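Local coordinates for conjugal transfer protein (Escherichia coli, PDB 5I97) that is a VirB8-like inner-membrane component of the pKM101 type IV secretion system and probably helps build the channel for conjugal DNA transfer, at residues Y37-E42 with V90-V95; D84-R89 with T110-R115. All coordinates share one frame; numbering follows the deposited sequence.

In the fold
Interactions 1 and 2 share strand 86-98 but use it differently. In interaction 1 the last turns of helix 27-42 rest on residues 90-95 mainly through apolar side chains, with no hydrogen bond across; its centre is about 7 Å from the centre of the chain. Interaction 2, about 17 Å out, pairs the start of the same strand with 110-115 through backbone bonds and salt bridges, and it bears the larger buried area. Both are surface contacts, each with one buried residue among those that touch. They adjoin where Glu-42 O and Val-90 CG2 pack on the methyls of Thr-88 and Thr-110, respectively, with the centres of the contacts about 15 Å apart.

Interaction 1. Residues Y37-E42 with V90-V95; sequences YVIHRE and VKINSV
Val-38, Ile-39 and Glu-42, on the last turns of helix 27-42, rest on Val-90 and Ile-92 of strand 86-98 in a helix-on-sheet contact of the VirB8 periplasmic domain. The short helix and strand axes pass 8.7 Å apart and run roughly antiparallel, at 149°. Val-90 fills the place between Ile-39 and Glu-42. Its CG1, anti to the backbone N (chi1 170°), lies 4.0 Å from Ile-39 CG1, while its CG2 packs against the last residue of the helix, 3.7 Å from Glu-42 C, with Glu-42 CB close by. Ile-92 is bent at its second torsion (chi2 -66°), and its terminal CD1 meets Val-38 CG1 at 3.9 Å. Ile-39 links the two strand residues: beyond the CG1 that touches Val-90, its CD1 comes within 4.2 Å of Ile-92 CG1. The alternation of the strand puts Val-90 and Ile-92 on the face turned to the helix and sends Lys-91 to the other. Glu-42 meets Val-90 with its backbone carbonyl carbon and CB; its chain then bends away, and OE2 is hydrogen-bonded to Tyr-156 OH on strand 151-160. On another flank of the helix, Arg-41 NH1 donates to Tyr-37 OH at 3.0 Å, with the hydroxyl at the edge of the guanidinium and in its plane. Val-38 also reaches Ile-106 and Phe-108 of strand 103-114, extending the apolar contact to the next strand of the sheet. Further along strand 86-98, Asn-93 and Ser-94 both face Arg-107, which makes a classic beta bulge. A long helix lying on one face of a curved antiparallel sheet is characteristic of the NTF2-like fold to which VirB8 domains belong.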
loop_
_atom_site.group_PDB
_atom_site.type_symbol
_atom_site.label_atom_id
_atom_site.label_comp_id
_atom_site.label_asym_id
_atom_site.label_seq_id
_atom_site.Cartn_x
_atom_site.Cartn_y
_atom_site.Cartn_z
ATOM N N TYR A 37 11.659 5.641 14.208
ATOM C CA TYR A 37 11.554 7.061 14.441
ATOM C C TYR A 37 11.418 7.791 13.115
ATOM O O TYR A 37 10.544 8.638 12.965
ATOM C CB TYR A 37 12.757 7.567 15.226
ATOM C CG TYR A 37 12.682 9.019 15.620
ATOM C CD1 TYR A 37 12.069 9.410 16.802
ATOM C CD2 TYR A 37 13.220 10.008 14.805
ATOM C CE1 TYR A 37 12.004 10.746 17.170
ATOM C CE2 TYR A 37 13.165 11.341 15.165
ATOM C CZ TYR A 37 12.555 11.707 16.345
ATOM O OH TYR A 37 12.499 13.033 16.693
ATOM N N VAL A 38 12.287 7.461 12.167
ATOM C CA VAL A 38 12.250 8.079 10.856
ATOM C C VAL A 38 10.934 7.781 10.156
ATOM O O VAL A 38 10.341 8.648 9.537
ATOM C CB VAL A 38 13.416 7.605 9.980
ATOM C CG1 VAL A 38 13.226 8.061 8.525
ATOM C CG2 VAL A 38 14.734 8.088 10.551
ATOM N N ILE A 39 10.470 6.549 10.259
ATOM C CA ILE A 39 9.212 6.191 9.640
ATOM C C ILE A 39 8.042 6.966 10.254
ATOM O O ILE A 39 7.184 7.463 9.531
ATOM C CB ILE A 39 8.980 4.685 9.731
ATOM C CG1 ILE A 39 9.935 3.963 8.780
ATOM C CG2 ILE A 39 7.564 4.336 9.344
ATOM C CD1 ILE A 39 9.982 2.465 8.969
ATOM N N HIS A 40 8.022 7.085 11.582
ATOM C CA HIS A 40 6.965 7.814 12.266
ATOM C C HIS A 40 6.988 9.292 11.897
ATOM O O HIS A 40 5.942 9.910 11.728
ATOM C CB HIS A 40 7.103 7.692 13.785
ATOM C CG HIS A 40 6.565 6.423 14.365
ATOM N ND1 HIS A 40 5.295 5.955 14.100
ATOM C CD2 HIS A 40 7.120 5.532 15.223
ATOM C CE1 HIS A 40 5.095 4.830 14.764
ATOM N NE2 HIS A 40 6.187 4.553 15.454
ATOM N N ARG A 41 8.188 9.852 11.784
ATOM C CA ARG A 41 8.343 11.291 11.629
ATOM C C ARG A 41 8.237 11.772 10.183
ATOM O O ARG A 41 7.681 12.833 9.926
ATOM C CB ARG A 41 9.676 11.733 12.228
ATOM C CG ARG A 41 9.981 13.187 12.036
ATOM C CD ARG A 41 10.965 13.701 13.049
ATOM N NE ARG A 41 11.259 15.109 12.816
ATOM C CZ ARG A 41 11.865 15.909 13.683
ATOM N NH1 ARG A 41 12.237 15.456 14.874
ATOM N NH2 ARG A 41 12.091 17.170 13.362
ATOM N N GLU A 42 8.742 10.982 9.243
ATOM C CA GLU A 42 8.816 11.422 7.856
ATOM C C GLU A 42 7.643 10.922 7.033
ATOM O O GLU A 42 7.445 11.355 5.906
ATOM C CB GLU A 42 10.132 10.965 7.219
ATOM C CG GLU A 42 11.357 11.497 7.928
ATOM C CD GLU A 42 11.401 13.005 7.941
ATOM O OE1 GLU A 42 10.918 13.622 6.970
ATOM O OE2 GLU A 42 11.894 13.577 8.938
ATOM N N VAL A 90 7.471 6.039 3.657
ATOM C CA VAL A 90 8.921 5.978 3.811
ATOM C C VAL A 90 9.510 4.617 3.465
ATOM O O VAL A 90 8.960 3.588 3.820
ATOM C CB VAL A 90 9.345 6.310 5.277
ATOM C CG1 VAL A 90 10.832 6.002 5.513
ATOM C CG2 VAL A 90 9.006 7.744 5.642
ATOM N N LYS A 91 10.624 4.644 2.746
ATOM C CA LYS A 91 11.459 3.475 2.495
ATOM C C LYS A 91 12.854 3.695 3.073
ATOM O O LYS A 91 13.562 4.600 2.643
ATOM C CB LYS A 91 11.553 3.191 0.992
ATOM C CG LYS A 91 12.236 1.884 0.642
ATOM C CD LYS A 91 11.656 0.699 1.385
ATOM C CE LYS A 91 12.165 -0.588 0.772
ATOM N NZ LYS A 91 13.650 -0.578 0.748
ATOM N N ILE A 92 13.233 2.898 4.067
ATOM C CA ILE A 92 14.592 2.954 4.602
ATOM C C ILE A 92 15.552 2.248 3.649
ATOM O O ILE A 92 15.341 1.089 3.310
ATOM C CB ILE A 92 14.683 2.303 5.998
ATOM C CG1 ILE A 92 13.686 2.952 6.963
ATOM C CG2 ILE A 92 16.096 2.410 6.553
ATOM C CD1 ILE A 92 13.981 4.396 7.289
ATOM N N ASN A 93 16.617 2.926 3.242
ATOM C CA ASN A 93 17.556 2.342 2.286
ATOM C C ASN A 93 18.832 1.791 2.942
ATOM O O ASN A 93 19.353 0.758 2.528
ATOM C CB ASN A 93 17.932 3.369 1.219
ATOM C CG ASN A 93 16.717 3.899 0.458
ATOM O OD1 ASN A 93 16.530 5.109 0.330
ATOM N ND2 ASN A 93 15.877 2.993 -0.028
ATOM N N SER A 94 19.352 2.504 3.938
ATOM C CA SER A 94 20.547 2.051 4.643
ATOM C C SER A 94 20.665 2.743 5.990
ATOM O O SER A 94 20.198 3.872 6.155
ATOM C CB SER A 94 21.809 2.300 3.805
ATOM O OG SER A 94 22.053 3.682 3.633
ATOM N N VAL A 95 21.291 2.059 6.946
ATOM C CA VAL A 95 21.527 2.602 8.282
ATOM C C VAL A 95 22.966 2.383 8.704
ATOM O O VAL A 95 23.438 1.255 8.739
ATOM C CB VAL A 95 20.607 1.952 9.331
ATOM C CG1 VAL A 95 20.890 2.516 10.719
ATOM C CG2 VAL A 95 19.146 2.149 8.954
#

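Interaction 2. Residues D84-R89 with T110-R115; sequences DSETTR and TVRRVR
Arg-112 reaches along the sheet surface to Glu-86, passing Thr-88 on the way. Its CB lies 3.5 Å from Thr-88 OG1, and CG passes the same hydroxyl oxygen at 3.6 Å. With CG anti to the backbone N (chi1 175°) and the rest of the chain stretched out, CD comes to 3.6 Å from Glu-86 OE2. At the tip the guanidinium grips the carboxylate side-on: NE donates to Glu-86 OE2 at 2.7 Å in a nearly straight bond (169°), and NH2 donates to Glu-86 OE1, also at 2.7 Å. Both oxygens lie near the guanidinium plane, yet each is met from above the carboxylate plane, since the two groups are turned 63° against each other. NH1 forms a salt bridge with Asp-121, so all three nitrogens are engaged by acidic groups, and Val-114 CG2 sits over one face of the guanidinium, toward its rim. The other face of the sheet carries Arg-89, whose guanidinium has Val-111 CB over the centre of one face, 3.6 Å from its plane. Between these two faces the strands pair antiparallel. Thr-87 with Arg-113 and Arg-89 with Val-111 are the hydrogen-bonded pairs, each with two backbone bonds, such as Arg-113 N to Thr-87 O at 2.7 Å; Glu-86 with Val-114 and Thr-88 with Arg-112 are non-hydrogen-bonded. Past the strand end, Arg-115 N still bonds to Ser-85 O (2.9 Å), and its guanidinium forms a salt bridge with Asp-84 OD1, modelled so short that its exact length is doubtful. Asp-84 OD2 is hydrogen-bonded to Tyr-47 OH of the same chain and to His-101 NE2 of the second subunit. The contact forms the open end of the hairpin of strands 86-98 and 103-114: helix 78-82 leads into it, and Thr-110 links it to Trp-126 on neighbouring strand 124-134.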
loop_
_atom_site.group_PDB
_atom_site.type_symbol
_atom_site.label_atom_id
_atom_site.label_comp_id
_atom_site.label_asym_id
_atom_site.label_seq_id
_atom_site.Cartn_x
_atom_site.Cartn_y
_atom_site.Cartn_z
ATOM N N ASP A 84 -6.725 14.291 4.941
ATOM C CA ASP A 84 -6.537 13.031 4.257
ATOM C C ASP A 84 -6.392 13.243 2.761
ATOM O O ASP A 84 -6.619 12.332 1.980
ATOM C CB ASP A 84 -7.722 12.113 4.553
ATOM C CG ASP A 84 -7.524 10.708 4.035
ATOM O OD1 ASP A 84 -6.363 10.306 3.805
ATOM O OD2 ASP A 84 -8.537 10.010 3.825
ATOM N N SER A 85 -6.004 14.449 2.355
ATOM C CA SER A 85 -5.881 14.764 0.939
ATOM C C SER A 85 -4.685 14.099 0.281
ATOM O O SER A 85 -4.678 13.887 -0.928
ATOM C CB SER A 85 -5.795 16.267 0.709
ATOM O OG SER A 85 -4.596 16.799 1.218
ATOM N N GLU A 86 -3.639 13.837 1.055
ATOM C CA GLU A 86 -2.401 13.315 0.491
ATOM C C GLU A 86 -1.744 12.405 1.501
ATOM O O GLU A 86 -2.134 12.375 2.662
ATOM C CB GLU A 86 -1.440 14.444 0.101
ATOM C CG GLU A 86 -0.791 15.138 1.284
ATOM C CD GLU A 86 0.165 16.226 0.881
ATOM O OE1 GLU A 86 -0.283 17.264 0.361
ATOM O OE2 GLU A 86 1.375 16.059 1.072
ATOM N N THR A 87 -0.760 11.641 1.046
ATOM C CA THR A 87 -0.040 10.740 1.927
ATOM C C THR A 87 1.436 10.619 1.525
ATOM O O THR A 87 1.783 10.781 0.357
ATOM C CB THR A 87 -0.714 9.374 1.928
ATOM O OG1 THR A 87 -0.084 8.532 2.892
ATOM C CG2 THR A 87 -0.628 8.730 0.548
ATOM N N THR A 88 2.304 10.340 2.493
ATOM C CA THR A 88 3.720 10.119 2.209
ATOM C C THR A 88 4.265 8.893 2.930
ATOM O O THR A 88 4.176 8.802 4.147
ATOM C CB THR A 88 4.579 11.332 2.580
ATOM O OG1 THR A 88 4.309 12.401 1.666
ATOM C CG2 THR A 88 6.052 10.980 2.458
ATOM N N ARG A 89 4.770 7.930 2.158
ATOM C CA ARG A 89 5.340 6.718 2.731
ATOM C C ARG A 89 6.872 6.756 2.711
ATOM O O ARG A 89 7.486 7.413 1.859
ATOM C CB ARG A 89 4.811 5.465 2.017
ATOM C CG ARG A 89 5.447 5.147 0.665
ATOM C CD ARG A 89 4.786 3.902 0.070
ATOM N NE ARG A 89 5.234 3.607 -1.288
ATOM C CZ ARG A 89 4.671 4.086 -2.389
ATOM N NH1 ARG A 89 3.615 4.887 -2.306
ATOM N NH2 ARG A 89 5.164 3.754 -3.578
ATOM N N THR A 110 11.202 8.839 0.264
ATOM C CA THR A 110 9.789 9.131 0.450
ATOM C C THR A 110 9.057 9.104 -0.888
ATOM O O THR A 110 9.572 9.562 -1.905
ATOM C CB THR A 110 9.572 10.493 1.139
ATOM O OG1 THR A 110 10.283 11.512 0.434
ATOM C CG2 THR A 110 10.079 10.439 2.565
ATOM N N VAL A 111 7.857 8.541 -0.871
ATOM C CA VAL A 111 6.974 8.570 -2.029
ATOM C C VAL A 111 5.679 9.261 -1.630
ATOM O O VAL A 111 4.901 8.737 -0.837
ATOM C CB VAL A 111 6.661 7.161 -2.564
ATOM C CG1 VAL A 111 5.633 7.237 -3.687
ATOM C CG2 VAL A 111 7.927 6.479 -3.052
ATOM N N ARG A 112 5.475 10.465 -2.144
ATOM C CA ARG A 112 4.269 11.221 -1.813
ATOM C C ARG A 112 3.158 10.935 -2.814
ATOM O O ARG A 112 3.405 10.831 -4.019
ATOM C CB ARG A 112 4.574 12.714 -1.760
ATOM C CG ARG A 112 3.378 13.607 -1.550
ATOM C CD ARG A 112 3.852 15.019 -1.386
ATOM N NE ARG A 112 2.746 15.939 -1.207
ATOM C CZ ARG A 112 2.240 16.687 -2.179
ATOM N NH1 ARG A 112 2.747 16.611 -3.398
ATOM N NH2 ARG A 112 1.226 17.501 -1.924
ATOM N N ARG A 113 1.924 10.893 -2.334
ATOM C CA ARG A 113 0.821 10.679 -3.240
ATOM C C ARG A 113 -0.331 11.628 -2.935
ATOM O O ARG A 113 -0.894 11.616 -1.841
ATOM C CB ARG A 113 0.348 9.228 -3.124
ATOM C CG ARG A 113 -1.007 8.948 -3.733
ATOM C CD ARG A 113 -0.948 9.107 -5.243
ATOM N NE ARG A 113 -2.231 8.836 -5.876
ATOM C CZ ARG A 113 -2.574 7.658 -6.386
ATOM N NH1 ARG A 113 -1.743 6.632 -6.296
ATOM N NH2 ARG A 113 -3.759 7.500 -6.954
ATOM N N VAL A 114 -0.679 12.441 -3.920
ATOM C CA VAL A 114 -1.811 13.348 -3.813
ATOM C C VAL A 114 -3.037 12.573 -4.273
ATOM O O VAL A 114 -3.028 12.011 -5.357
ATOM C CB VAL A 114 -1.606 14.593 -4.659
ATOM C CG1 VAL A 114 -2.654 15.633 -4.327
ATOM C CG2 VAL A 114 -0.209 15.151 -4.431
ATOM N N ARG A 115 -4.076 12.515 -3.445
ATOM C CA ARG A 115 -5.236 11.678 -3.746
ATOM C C ARG A 115 -5.981 12.135 -5.005
ATOM O O ARG A 115 -6.633 11.331 -5.667
ATOM C CB ARG A 115 -6.196 11.637 -2.556
ATOM C CG ARG A 115 -5.632 10.983 -1.293
ATOM C CD ARG A 115 -5.956 9.516 -1.235
ATOM N NE ARG A 115 -5.229 8.819 -0.178
ATOM C CZ ARG A 115 -5.572 8.847 1.106
ATOM N NH1 ARG A 115 -6.632 9.546 1.486
ATOM N NH2 ARG A 115 -4.863 8.179 2.010
#